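Side-chain contacts in BREX protein BrxA (Magnetospirillum magneticum, PDB 3BHW), which is probably part of a type 1 BREX system, which protects bacteria against double-stranded DNA phage by blocking phage DNA replication without degrading that DNA: residues E68-E73 / N188-V193; A92-I95 / L100-D103; R110-F113 / D119-R122. All blocks are in the same frame, centred on the assembly; numbering follows the deposited sequence.

The three contacts sample an all-helical chain from its middle to its edge. Interaction 2 is core: all four touching residues are buried, it lies about 5 Å from the chain centre, and it is purely apolar, joining helices 83-97 and 99-112. Interaction 1, partly buried, abuts it: Met70 and Val193 pack on Ala92, and Tyr192 OH is 2.8 Å from Asp103 OD1, a probable hydrogen bond. Its chemistry is mixed, with sulfur and methyl groups beside a charged carboxylate. Interaction 3, centred about 18 Å from the chain centre, is also partly buried and uses the far end of helix 99-112, where a side-chain amide bonded to a backbone carbonyl is joined by a small apolar contact.

Interaction 1: residues E68-E73 / N188-V193; sequences ETMGPE and NNEQYV
Met70 reaches from the loop just before helix 72-80 toward Glu190 and Val193. From CB the chain bends at the CB-CG bond (chi2 -55°), which swings the sulfur toward the other segment. SD sits 3.7 Å from Glu190 OE2 and 4.2 Å from Glu190 CD, the two side chains running obliquely past each other. At the tip, CE comes within 4.4 Å of Val193 CG2, a loose methyl contact, and meets Ala92, lying 3.7 Å from Ala92 O. The side chain as a whole packs between helix 83-97, through Ala92 and Lys96, and helix 179-187, through Tyr184 and Leu185.

The sulfur is only a neighbour to that carboxylate, whose main partner is Lys96: NZ forms a salt bridge with Glu190 OE2 and a hydrogen bond with Thr69 O, so a single ammonium group ties the two segments together. This positive charge would be expected to stabilise the ionised glutamate beside the thioether. A water between Glu73 OE1 and Asn188 OD1 adds a further link, but a doubtful one, because Glu73 has two conformers. On the 188-193 side, Asn189, with positive phi, is the C-prime residue of a Schellman motif that ends helix 179-187, and Glu190 follows as N-cap of helix 191-197: a compact helix-to-helix junction.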
loop_
_atom_site.group_PDB
_atom_site.type_symbol
_atom_site.label_atom_id
_atom_site.label_comp_id
_atom_site.label_asym_id
_atom_site.label_seq_id
_atom_site.Cartn_x
_atom_site.Cartn_y
_atom_site.Cartn_z
ATOM N N GLU A 68 -1.295 11.053 0.289
ATOM C CA GLU A 68 -1.646 12.253 -0.488
ATOM C C GLU A 68 -2.152 11.938 -1.898
ATOM O O GLU A 68 -2.551 12.836 -2.632
ATOM C CB GLU A 68 -0.505 13.260 -0.525
ATOM C CG GLU A 68 0.644 12.869 -1.382
ATOM C CD GLU A 68 1.486 14.071 -1.760
ATOM O OE1 GLU A 68 1.384 15.100 -1.048
ATOM O OE2 GLU A 68 2.233 13.975 -2.760
ATOM N N THR A 69 -2.160 10.657 -2.267
ATOM C CA THR A 69 -2.907 10.258 -3.467
ATOM C C THR A 69 -4.428 10.276 -3.209
ATOM O O THR A 69 -5.196 10.219 -4.173
ATOM C CB THR A 69 -2.507 8.836 -4.018
ATOM O OG1 THR A 69 -2.851 7.820 -3.089
ATOM C CG2 THR A 69 -1.031 8.683 -4.351
ATOM N N MET A 70 -4.838 10.397 -1.936
ATOM C CA MET A 70 -6.242 10.289 -1.499
ATOM C C MET A 70 -6.593 11.592 -0.785
ATOM O O MET A 70 -5.744 12.479 -0.646
ATOM C CB MET A 70 -6.468 9.127 -0.539
ATOM C CG MET A 70 -6.270 7.764 -1.142
ATOM S SD MET A 70 -7.245 7.378 -2.641
ATOM C CE MET A 70 -6.962 5.612 -2.641
ATOM N N GLY A 71 -7.827 11.702 -0.323
ATOM C CA GLY A 71 -8.350 12.967 0.146
ATOM C C GLY A 71 -8.649 12.941 1.622
ATOM O O GLY A 71 -8.451 11.912 2.285
ATOM N N PRO A 72 -9.122 14.074 2.153
ATOM C CA PRO A 72 -9.365 14.201 3.605
ATOM C C PRO A 72 -10.286 13.139 4.204
ATOM O O PRO A 72 -10.114 12.783 5.360
ATOM C CB PRO A 72 -10.017 15.580 3.716
ATOM C CG PRO A 72 -9.438 16.340 2.596
ATOM C CD PRO A 72 -9.398 15.343 1.445
ATOM N N GLU A 73 -11.255 12.651 3.441
ATOM C CA GLU A 73 -12.201 11.679 3.935
ATOM C C GLU A 73 -11.444 10.401 4.328
ATOM O O GLU A 73 -11.688 9.778 5.377
ATOM C CB GLU A 73 -13.253 11.421 2.840
ATOM C CG GLU A 73 -13.999 12.702 2.345
ATOM C CD GLU A 73 -13.166 13.703 1.491
ATOM O OE1 GLU A 73 -12.274 13.310 0.695
ATOM O OE2 GLU A 73 -13.432 14.920 1.616
ATOM N N ASN A 188 -15.018 8.435 -5.164
ATOM C CA ASN A 188 -13.871 9.133 -5.712
ATOM C C ASN A 188 -13.362 8.552 -7.012
ATOM O O ASN A 188 -12.263 8.920 -7.470
ATOM C CB ASN A 188 -12.794 9.275 -4.659
ATOM C CG ASN A 188 -13.187 10.264 -3.607
ATOM O OD1 ASN A 188 -12.986 11.479 -3.771
ATOM N ND2 ASN A 188 -13.773 9.777 -2.539
ATOM N N ASN A 189 -14.147 7.670 -7.629
ATOM C CA ASN A 189 -13.860 7.274 -9.016
ATOM C C ASN A 189 -12.553 6.490 -9.152
ATOM O O ASN A 189 -11.831 6.585 -10.158
ATOM C CB ASN A 189 -13.809 8.507 -9.900
ATOM C CG ASN A 189 -15.008 9.383 -9.711
ATOM O OD1 ASN A 189 -16.110 8.956 -9.979
ATOM N ND2 ASN A 189 -14.811 10.589 -9.188
ATOM N N GLU A 190 -12.212 5.776 -8.088
ATOM C CA GLU A 190 -10.929 5.139 -8.060
ATOM C C GLU A 190 -10.962 3.774 -8.715
ATOM O O GLU A 190 -10.723 2.752 -8.078
ATOM C CB GLU A 190 -10.361 5.069 -6.652
ATOM C CG GLU A 190 -10.189 6.395 -5.934
ATOM C CD GLU A 190 -9.020 7.210 -6.427
ATOM O OE1 GLU A 190 -8.322 6.766 -7.373
ATOM O OE2 GLU A 190 -8.773 8.293 -5.830
ATOM N N GLN A 191 -11.223 3.779 -10.023
ATOM C CA GLN A 191 -11.339 2.568 -10.817
ATOM C C GLN A 191 -10.193 1.600 -10.588
ATOM O O GLN A 191 -10.400 0.386 -10.376
ATOM C CB GLN A 191 -11.460 2.829 -12.339
ATOM C CG GLN A 191 -12.279 4.105 -12.744
ATOM C CD GLN A 191 -13.680 4.218 -12.188
ATOM O OE1 GLN A 191 -14.378 3.206 -11.948
ATOM N NE2 GLN A 191 -14.157 5.465 -12.041
ATOM N N TYR A 192 -8.984 2.133 -10.633
ATOM C CA TYR A 192 -7.829 1.244 -10.620
ATOM C C TYR A 192 -7.681 0.628 -9.264
ATOM O O TYR A 192 -7.478 -0.591 -9.170
ATOM C CB TYR A 192 -6.555 1.989 -11.015
ATOM C CG TYR A 192 -5.268 1.161 -10.962
ATOM C CD1 TYR A 192 -4.977 0.284 -12.002
ATOM C CD2 TYR A 192 -4.339 1.305 -9.903
ATOM C CE1 TYR A 192 -3.768 -0.486 -11.996
ATOM C CE2 TYR A 192 -3.164 0.522 -9.861
ATOM C CZ TYR A 192 -2.895 -0.364 -10.916
ATOM O OH TYR A 192 -1.712 -1.110 -10.870
ATOM N N VAL A 193 -7.753 1.448 -8.203
ATOM C CA VAL A 193 -7.671 0.865 -6.829
ATOM C C VAL A 193 -8.787 -0.179 -6.586
ATOM O O VAL A 193 -8.527 -1.285 -6.090
ATOM C CB VAL A 193 -7.608 1.955 -5.795
ATOM C CG1 VAL A 193 -7.563 1.356 -4.406
ATOM C CG2 VAL A 193 -6.411 2.905 -6.126
HETATM O O HOH W 1 -11.062 12.607 -1.725
#

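Interaction 2: residues A92-I95 / L100-D103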
loop_
_atom_site.group_PDB
_atom_site.type_symbol
_atom_site.label_atom_id
_atom_site.label_comp_id
_atom_site.label_asym_id
_atom_site.label_seq_id
_atom_site.Cartn_x
_atom_site.Cartn_y
_atom_site.Cartn_z
ATOM N N ALA A 92 -5.280 0.964 0.284
ATOM C CA ALA A 92 -5.815 1.497 -0.957
ATOM C C ALA A 92 -4.864 2.585 -1.411
ATOM O O ALA A 92 -4.622 2.700 -2.614
ATOM C CB ALA A 92 -7.183 2.118 -0.684
ATOM N N ALA A 93 -4.418 3.412 -0.458
ATOM C CA ALA A 93 -3.459 4.453 -0.760
ATOM C C ALA A 93 -2.182 3.848 -1.299
ATOM O O ALA A 93 -1.580 4.387 -2.251
ATOM C CB ALA A 93 -3.213 5.318 0.473
ATOM N N ALA A 94 -1.768 2.708 -0.745
ATOM C CA ALA A 94 -0.501 2.082 -1.225
ATOM C C ALA A 94 -0.683 1.580 -2.649
ATOM O O ALA A 94 0.231 1.718 -3.497
ATOM C CB ALA A 94 -0.060 1.009 -0.328
ATOM N N ILE A 95 -1.826 1.033 -2.938
ATOM C CA ILE A 95 -2.147 0.620 -4.314
ATOM C C ILE A 95 -2.160 1.784 -5.293
ATOM O O ILE A 95 -1.482 1.752 -6.352
ATOM C CB ILE A 95 -3.443 -0.174 -4.383
ATOM C CG1 ILE A 95 -3.222 -1.496 -3.636
ATOM C CG2 ILE A 95 -3.849 -0.437 -5.864
ATOM C CD1 ILE A 95 -4.514 -2.166 -3.211
ATOM N N LEU A 100 3.310 -1.102 -9.341
ATOM C CA LEU A 100 3.978 -2.366 -9.143
ATOM C C LEU A 100 3.171 -3.270 -8.185
ATOM O O LEU A 100 2.994 -4.482 -8.451
ATOM C CB LEU A 100 5.418 -2.162 -8.642
ATOM C CG LEU A 100 6.220 -3.428 -8.404
ATOM C CD1 LEU A 100 6.709 -3.974 -9.711
ATOM C CD2 LEU A 100 7.369 -3.066 -7.430
ATOM N N LEU A 101 2.699 -2.690 -7.078
ATOM C CA LEU A 101 1.811 -3.401 -6.135
ATOM C C LEU A 101 0.454 -3.711 -6.776
ATOM O O LEU A 101 -0.006 -4.848 -6.792
ATOM C CB LEU A 101 1.612 -2.608 -4.852
ATOM C CG LEU A 101 0.639 -3.256 -3.852
ATOM C CD1 LEU A 101 1.147 -4.606 -3.280
ATOM C CD2 LEU A 101 0.420 -2.258 -2.719
ATOM N N GLY A 102 -0.198 -2.689 -7.322
ATOM C CA GLY A 102 -1.527 -2.892 -7.908
ATOM C C GLY A 102 -1.565 -3.993 -8.973
ATOM O O GLY A 102 -2.462 -4.858 -8.933
ATOM N N ASP A 103 -0.592 -3.970 -9.898
ATOM C CA ASP A 103 -0.503 -4.953 -10.977
ATOM C C ASP A 103 -0.193 -6.354 -10.417
ATOM O O ASP A 103 -0.651 -7.348 -10.972
ATOM C CB ASP A 103 0.520 -4.558 -12.080
ATOM C CG ASP A 103 -0.035 -3.553 -13.067
ATOM O OD1 ASP A 103 -1.157 -3.045 -12.845
ATOM O OD2 ASP A 103 0.666 -3.287 -14.085
#
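Leu101 and Ile95 set their side chains at about a right angle, and one methyl does most of the touching. Leu101 CD2 reaches Ile95 CG1 at 3.8 Å. The same CD2 lies over the flat face of the peptide joining Ala94 to Ile95, 4.0 Å from Ala94 C and 4.0 Å from Ile95 N, and the line from Ala94 C to the methyl is nearly perpendicular to the peptide plane. Ala94 CB, next to that peptide, touches the same methyl, 4.1 Å from Leu101 CD2. The reach comes from an extended start: Leu101 CG stands opposite its backbone N (chi1 177°), which projects the branch toward helix 83-97.

These residues join the end of helix 83-97 to the start of helix 99-112, consecutive helices separated by a single residue, so the chain turns sharply and the two helices touch on either side of the bend, Ala94 and Ile95 before it, Leu101 and Gly102 after it, in the middle of the all-helical BrxA fold. Ser98 is that intervening residue, and the hydrogen bond between its OG and Leu101 N ties the linker to the first turn of helix 99-112.

The two branches of Ile95 divide the work. With chi1 at -66°, CG1 lies beside the backbone N and faces the leucine, whereas CG2 is directed to Gly102, 3.9 Å from Gly102 CA. Backbones are close here, Ile95 CA and Gly102 CA being 5.1 Å apart. Further out, Ile95 is backed by Cys196 and Ile197 of helix 191-197, and Ala94 by Leu17.

Interaction 3: residues R110-F113 / D119-R122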
loop_
_atom_site.group_PDB
_atom_site.type_symbol
_atom_site.label_atom_id
_atom_site.label_comp_id
_atom_site.label_asym_id
_atom_site.label_seq_id
_atom_site.Cartn_x
_atom_site.Cartn_y
_atom_site.Cartn_z
ATOM N N ARG A 110 -5.063 -12.063 -8.150
ATOM C CA ARG A 110 -6.453 -12.360 -8.498
ATOM C C ARG A 110 -6.580 -13.769 -9.108
ATOM O O ARG A 110 -7.426 -14.507 -8.717
ATOM C CB ARG A 110 -6.949 -11.337 -9.520
ATOM C CG ARG A 110 -8.398 -11.555 -9.954
ATOM C CD ARG A 110 -8.710 -10.771 -11.215
ATOM N NE ARG A 110 -8.364 -9.360 -11.067
ATOM C CZ ARG A 110 -9.054 -8.513 -10.317
ATOM N NH1 ARG A 110 -10.144 -8.930 -9.674
ATOM N NH2 ARG A 110 -8.660 -7.259 -10.209
ATOM N N ASP A 111 -5.726 -14.139 -10.069
ATOM C CA ASP A 111 -5.883 -15.428 -10.746
ATOM C C ASP A 111 -5.540 -16.616 -9.859
ATOM O O ASP A 111 -6.037 -17.718 -10.071
ATOM C CB ASP A 111 -5.068 -15.489 -12.046
ATOM C CG ASP A 111 -5.804 -16.260 -13.159
ATOM O OD1 ASP A 111 -7.019 -16.066 -13.320
ATOM O OD2 ASP A 111 -5.181 -17.048 -13.861
ATOM N N GLN A 112 -4.692 -16.415 -8.864
ATOM C CA GLN A 112 -4.384 -17.487 -7.904
ATOM C C GLN A 112 -5.624 -17.924 -7.145
ATOM O O GLN A 112 -5.722 -19.069 -6.779
ATOM C CB GLN A 112 -3.306 -17.076 -6.883
ATOM C CG GLN A 112 -1.924 -16.998 -7.455
ATOM C CD GLN A 112 -1.476 -18.325 -8.074
ATOM O OE1 GLN A 112 -1.724 -18.585 -9.263
ATOM N NE2 GLN A 112 -0.864 -19.173 -7.274
ATOM N N PHE A 113 -6.531 -17.003 -6.863
ATOM C CA PHE A 113 -7.753 -17.326 -6.118
ATOM C C PHE A 113 -8.667 -18.227 -6.951
ATOM O O PHE A 113 -9.782 -18.580 -6.531
ATOM C CB PHE A 113 -8.474 -16.059 -5.661
ATOM C CG PHE A 113 -7.952 -15.494 -4.354
ATOM C CD1 PHE A 113 -8.371 -16.036 -3.155
ATOM C CD2 PHE A 113 -7.032 -14.445 -4.328
ATOM C CE1 PHE A 113 -7.925 -15.577 -1.954
ATOM C CE2 PHE A 113 -6.585 -13.947 -3.115
ATOM C CZ PHE A 113 -7.026 -14.516 -1.916
ATOM N N ASP A 119 -2.358 -20.257 -3.222
ATOM C CA ASP A 119 -1.133 -19.805 -2.588
ATOM C C ASP A 119 -0.421 -18.751 -3.421
ATOM O O ASP A 119 -0.799 -18.469 -4.591
ATOM C CB ASP A 119 -0.219 -20.999 -2.265
ATOM C CG ASP A 119 0.199 -21.794 -3.485
ATOM O OD1 ASP A 119 0.189 -21.290 -4.615
ATOM O OD2 ASP A 119 0.599 -22.964 -3.291
ATOM N N LEU A 120 0.618 -18.167 -2.821
ATOM C CA LEU A 120 1.394 -17.155 -3.520
ATOM C C LEU A 120 2.868 -17.328 -3.179
ATOM O O LEU A 120 3.448 -16.517 -2.491
ATOM C CB LEU A 120 0.882 -15.762 -3.119
ATOM C CG LEU A 120 1.305 -14.573 -3.994
ATOM C CD1 LEU A 120 0.630 -14.671 -5.366
ATOM C CD2 LEU A 120 0.975 -13.231 -3.336
ATOM N N PRO A 121 3.482 -18.430 -3.635
ATOM C CA PRO A 121 4.887 -18.620 -3.307
ATOM C C PRO A 121 5.761 -17.567 -3.974
ATOM O O PRO A 121 5.348 -16.991 -4.990
ATOM C CB PRO A 121 5.170 -20.030 -3.848
ATOM C CG PRO A 121 4.202 -20.244 -4.870
ATOM C CD PRO A 121 2.956 -19.564 -4.400
ATOM N N ARG A 122 6.936 -17.315 -3.388
ATOM C CA ARG A 122 7.867 -16.287 -3.877
ATOM C C ARG A 122 8.274 -16.376 -5.344
ATOM O O ARG A 122 8.465 -15.347 -5.978
ATOM C CB ARG A 122 9.085 -16.172 -2.967
ATOM C CG ARG A 122 8.716 -15.735 -1.568
ATOM C CD ARG A 122 8.937 -14.231 -1.337
ATOM N NE ARG A 122 8.803 -13.893 0.090
ATOM C CZ ARG A 122 9.459 -12.902 0.688
ATOM N NH1 ARG A 122 10.302 -12.151 -0.010
ATOM N NH2 ARG A 122 9.285 -12.664 1.985
#
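Gln112 sends its side-chain amide to the main chain of Asp119: NE2 donates to Asp119 O at 2.8 Å, with an N-H...O angle of 166°. The oxygen lies close to the plane of the glutamine amide, although the donor is tilted 31° from the plane of the carbonyl it meets. Asp119 OD1 stands 3.6 Å from Gln112 NE2, its carboxylate nearly coplanar with the amide, and probably adds a mild electrostatic pull. The methylene beside the amide also lies near the carbonyl oxygen, Gln112 CG being 3.4 Å from Asp119 O, and makes its apolar contact with Leu120 CD1, 4.0 Å from Gln112 CG. The chain turns back at CB-CG (chi2 -58°), which brings NE2 and CG to the same carbonyl.

Farther out, Gln112 touches Leu172, and Leu120 packs on Leu158 while its backbone is hydrogen-bonded to Tyr170 and its O to Tyr155 OH. Leu120 also rests on Phe104 and Val109 of helix 99-112; together with the Gln112 bond, this links that helix to the chain entering helix 122-135. The bond itself joins neutral groups, so it should depend little on ionisation.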